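Local structure of histidinol-phosphate aminotransferase (Clostridium acetobutylicum, 3FTB) at residues A[182-187]-A[195-200]. The protein probably catalyses the pyridoxal phosphate-dependent transamination of histidinol phosphate in histidine synthesis. Residues are numbered along the deposited sequence; the frame is centred on the assembly and turned at random.
Sequences IDEAFI and SSFVGE
Glu184 and Phe197 make the one hydrogen bond between residues 182-187 and 195-200, an example of a buried carboxylate tying a loop to the end of a β-strand. The amide N of Phe197 gives a nearly straight bond (173°) to Glu184 OE2, 2.9 Å away, and OE2 accepts with its syn lone pair, on the side of OE1. The glutamate chain runs extended beyond CG, and this reach carries its carboxylate across to the loop backbone. Its other oxygen, OE1, forms a salt bridge with Arg211, so both oxygens are held, and the buried charge is probably balanced by the guanidinium. Ser196 OG bonds to the Pro193 carbonyl. On the strand side, Asp183 OD1 accepts from Ala185 N in an Asx turn as the chain leaves the strand.

Van der Waals packing flanks the Glu184 bond. Ile182 CD1 sits over one face of the Phe197 ring in a CH-pi contact, 3.9 Å from the centroid, while Glu184 OE2 lies in plane at the ring edge. Ile187, its CG1 anti to the backbone N (chi1 -156°), extends that branch to the loop, where CG1 packs 3.7 Å from Ser196 CB and CD1 touches Ser195 O at 3.3 Å.

The contact thus packs the loop leading toward strand 207-212 against the end of strand 179-183, which lies between strands 147-151 and 207-212, parallel to both, in the seven-stranded sheet characteristic of the fold type I PLP-enzyme large domain.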
ATOM      1  N   ILE A 182       1.748 -17.509 -12.222  1.00 28.49           N
ATOM      2  CA  ILE A 182       2.980 -18.091 -11.699  1.00 17.49           C
ATOM      3  C   ILE A 182       3.716 -17.173 -10.740  1.00 31.36           C
ATOM      4  O   ILE A 182       4.260 -16.141 -11.149  1.00 28.00           O
ATOM      5  CB  ILE A 182       3.949 -18.503 -12.815  1.00 12.66           C
ATOM      6  CG1 ILE A 182       3.233 -19.356 -13.847  1.00 18.98           C
ATOM      7  CG2 ILE A 182       5.061 -19.354 -12.254  1.00 15.62           C
ATOM      8  CD1 ILE A 182       4.184 -20.052 -14.792  1.00 20.66           C
ATOM      9  N   ASP A 183       3.737 -17.569  -9.467  1.00 35.72           N
ATOM     10  CA  ASP A 183       4.420 -16.820  -8.416  1.00 33.45           C
ATOM     11  C   ASP A 183       5.937 -17.089  -8.438  1.00 34.30           C
ATOM     12  O   ASP A 183       6.404 -18.171  -8.053  1.00 34.59           O
ATOM     13  CB  ASP A 183       3.803 -17.184  -7.065  1.00 43.68           C
ATOM     14  CG  ASP A 183       4.609 -16.669  -5.884  1.00 44.03           C
ATOM     15  OD1 ASP A 183       5.624 -15.974  -6.102  1.00 47.06           O
ATOM     16  OD2 ASP A 183       4.222 -16.971  -4.734  1.00 45.81           O
ATOM     17  N   GLU A 184       6.700 -16.101  -8.901  1.00 29.76           N
ATOM     18  CA  GLU A 184       8.140 -16.262  -9.076  1.00 22.15           C
ATOM     19  C   GLU A 184       8.956 -15.377  -8.141  1.00 32.77           C
ATOM     20  O   GLU A 184      10.014 -14.880  -8.511  1.00 40.46           O
ATOM     21  CB  GLU A 184       8.527 -15.980 -10.529  1.00 26.11           C
ATOM     22  CG  GLU A 184       8.168 -17.118 -11.491  1.00 23.45           C
ATOM     23  CD  GLU A 184       8.740 -16.899 -12.866  1.00 31.53           C
ATOM     24  OE1 GLU A 184       9.542 -15.943 -13.081  1.00 27.92           O
ATOM     25  OE2 GLU A 184       8.378 -17.698 -13.741  1.00 32.85           O
ATOM     26  N   ALA A 185       8.465 -15.203  -6.919  1.00 36.25           N
ATOM     27  CA  ALA A 185       9.073 -14.274  -5.974  1.00 34.75           C
ATOM     28  C   ALA A 185      10.455 -14.736  -5.546  1.00 32.91           C
ATOM     29  O   ALA A 185      11.260 -13.941  -5.055  1.00 30.86           O
ATOM     30  CB  ALA A 185       8.178 -14.099  -4.761  1.00 43.28           C
ATOM     31  N   PHE A 186      10.720 -16.027  -5.741  1.00 32.34           N
ATOM     32  CA  PHE A 186      11.979 -16.632  -5.335  1.00 38.98           C
ATOM     33  C   PHE A 186      12.867 -16.901  -6.540  1.00 41.37           C
ATOM     34  O   PHE A 186      14.069 -17.127  -6.381  1.00 41.86           O
ATOM     35  CB  PHE A 186      11.740 -17.956  -4.599  1.00 29.91           C
ATOM     36  CG  PHE A 186      11.258 -17.798  -3.181  1.00 31.52           C
ATOM     37  CD1 PHE A 186      12.082 -17.251  -2.209  1.00 25.13           C
ATOM     38  CD2 PHE A 186       9.987 -18.228  -2.814  1.00 32.41           C
ATOM     39  CE1 PHE A 186      11.649 -17.123  -0.893  1.00 27.13           C
ATOM     40  CE2 PHE A 186       9.544 -18.107  -1.503  1.00 28.41           C
ATOM     41  CZ  PHE A 186      10.381 -17.554  -0.538  1.00 29.41           C
ATOM     42  N   ILE A 187      12.273 -16.871  -7.733  1.00 31.37           N
ATOM     43  CA  ILE A 187      12.954 -17.284  -8.955  1.00 30.03           C
ATOM     44  C   ILE A 187      14.347 -16.672  -9.081  1.00 33.53           C
ATOM     45  O   ILE A 187      15.159 -17.120  -9.887  1.00 39.85           O
ATOM     46  CB  ILE A 187      12.152 -16.900 -10.209  1.00 31.68           C
ATOM     47  CG1 ILE A 187      12.513 -17.805 -11.393  1.00 29.86           C
ATOM     48  CG2 ILE A 187      12.429 -15.457 -10.564  1.00 25.98           C
ATOM     49  CD1 ILE A 187      11.912 -19.203 -11.336  1.00 33.11           C
ATOM     50  N   SER A 195      14.888 -20.334 -15.963  1.00 30.65           N
ATOM     51  CA  SER A 195      14.055 -20.902 -14.898  1.00 36.60           C
ATOM     52  C   SER A 195      12.740 -20.158 -14.729  1.00 41.85           C
ATOM     53  O   SER A 195      11.745 -20.751 -14.294  1.00 40.86           O
ATOM     54  CB  SER A 195      14.810 -20.952 -13.569  1.00 37.62           C
ATOM     55  OG  SER A 195      15.658 -22.090 -13.533  1.00 43.79           O
ATOM     56  N   SER A 196      12.735 -18.867 -15.078  1.00 42.84           N
ATOM     57  CA  SER A 196      11.499 -18.078 -15.102  1.00 34.03           C
ATOM     58  C   SER A 196      10.762 -18.233 -16.422  1.00 27.02           C
ATOM     59  O   SER A 196      11.362 -18.477 -17.465  1.00 22.65           O
ATOM     60  CB  SER A 196      11.770 -16.598 -14.839  1.00 41.32           C
ATOM     61  OG  SER A 196      12.637 -16.063 -15.810  1.00 54.73           O
ATOM     62  N   PHE A 197       9.448 -18.096 -16.363  1.00 31.92           N
ATOM     63  CA  PHE A 197       8.631 -18.109 -17.556  1.00 31.23           C
ATOM     64  C   PHE A 197       8.530 -16.715 -18.146  1.00 33.88           C
ATOM     65  O   PHE A 197       7.775 -16.502 -19.092  1.00 37.88           O
ATOM     66  CB  PHE A 197       7.233 -18.620 -17.224  1.00 33.74           C
ATOM     67  CG  PHE A 197       7.145 -20.114 -17.136  1.00 43.14           C
ATOM     68  CD1 PHE A 197       7.662 -20.787 -16.034  1.00 43.84           C
ATOM     69  CD2 PHE A 197       6.553 -20.850 -18.153  1.00 37.30           C
ATOM     70  CE1 PHE A 197       7.594 -22.167 -15.954  1.00 43.79           C
ATOM     71  CE2 PHE A 197       6.477 -22.225 -18.071  1.00 36.91           C
ATOM     72  CZ  PHE A 197       7.000 -22.885 -16.973  1.00 41.28           C
ATOM     73  N   VAL A 198       9.263 -15.754 -17.588  1.00 39.19           N
ATOM     74  CA  VAL A 198       9.171 -14.387 -18.099  1.00 45.41           C
ATOM     75  C   VAL A 198       9.490 -14.331 -19.597  1.00 41.61           C
ATOM     76  O   VAL A 198       8.868 -13.575 -20.344  1.00 38.02           O
ATOM     77  CB  VAL A 198      10.057 -13.384 -17.318  1.00 45.71           C
ATOM     78  CG1 VAL A 198       9.431 -13.067 -15.962  1.00 35.94           C
ATOM     79  CG2 VAL A 198      11.499 -13.904 -17.190  1.00 41.81           C
ATOM     80  N   GLY A 199      10.445 -15.151 -20.030  1.00 38.47           N
ATOM     81  CA  GLY A 199      10.818 -15.213 -21.435  1.00 26.47           C
ATOM     82  C   GLY A 199       9.779 -15.911 -22.296  1.00 32.41           C
ATOM     83  O   GLY A 199       9.987 -16.113 -23.506  1.00 27.12           O
ATOM     84  N   GLU A 200       8.664 -16.292 -21.667  1.00 26.84           N
ATOM     85  CA  GLU A 200       7.556 -16.932 -22.367  1.00 29.03           C
ATOM     86  C   GLU A 200       6.355 -15.997 -22.472  1.00 26.43           C
ATOM     87  O   GLU A 200       5.343 -16.350 -23.077  1.00 39.79           O
ATOM     88  CB  GLU A 200       7.141 -18.227 -21.648  1.00 46.07           C
ATOM     89  CG  GLU A 200       7.752 -19.517 -22.202  1.00 45.40           C
ATOM     90  CD  GLU A 200       9.106 -19.818 -21.609  1.00 51.64           C
ATOM     91  OE1 GLU A 200       9.436 -19.232 -20.557  1.00 59.89           O
ATOM     92  OE2 GLU A 200       9.838 -20.644 -22.191  1.00 52.63           O
TER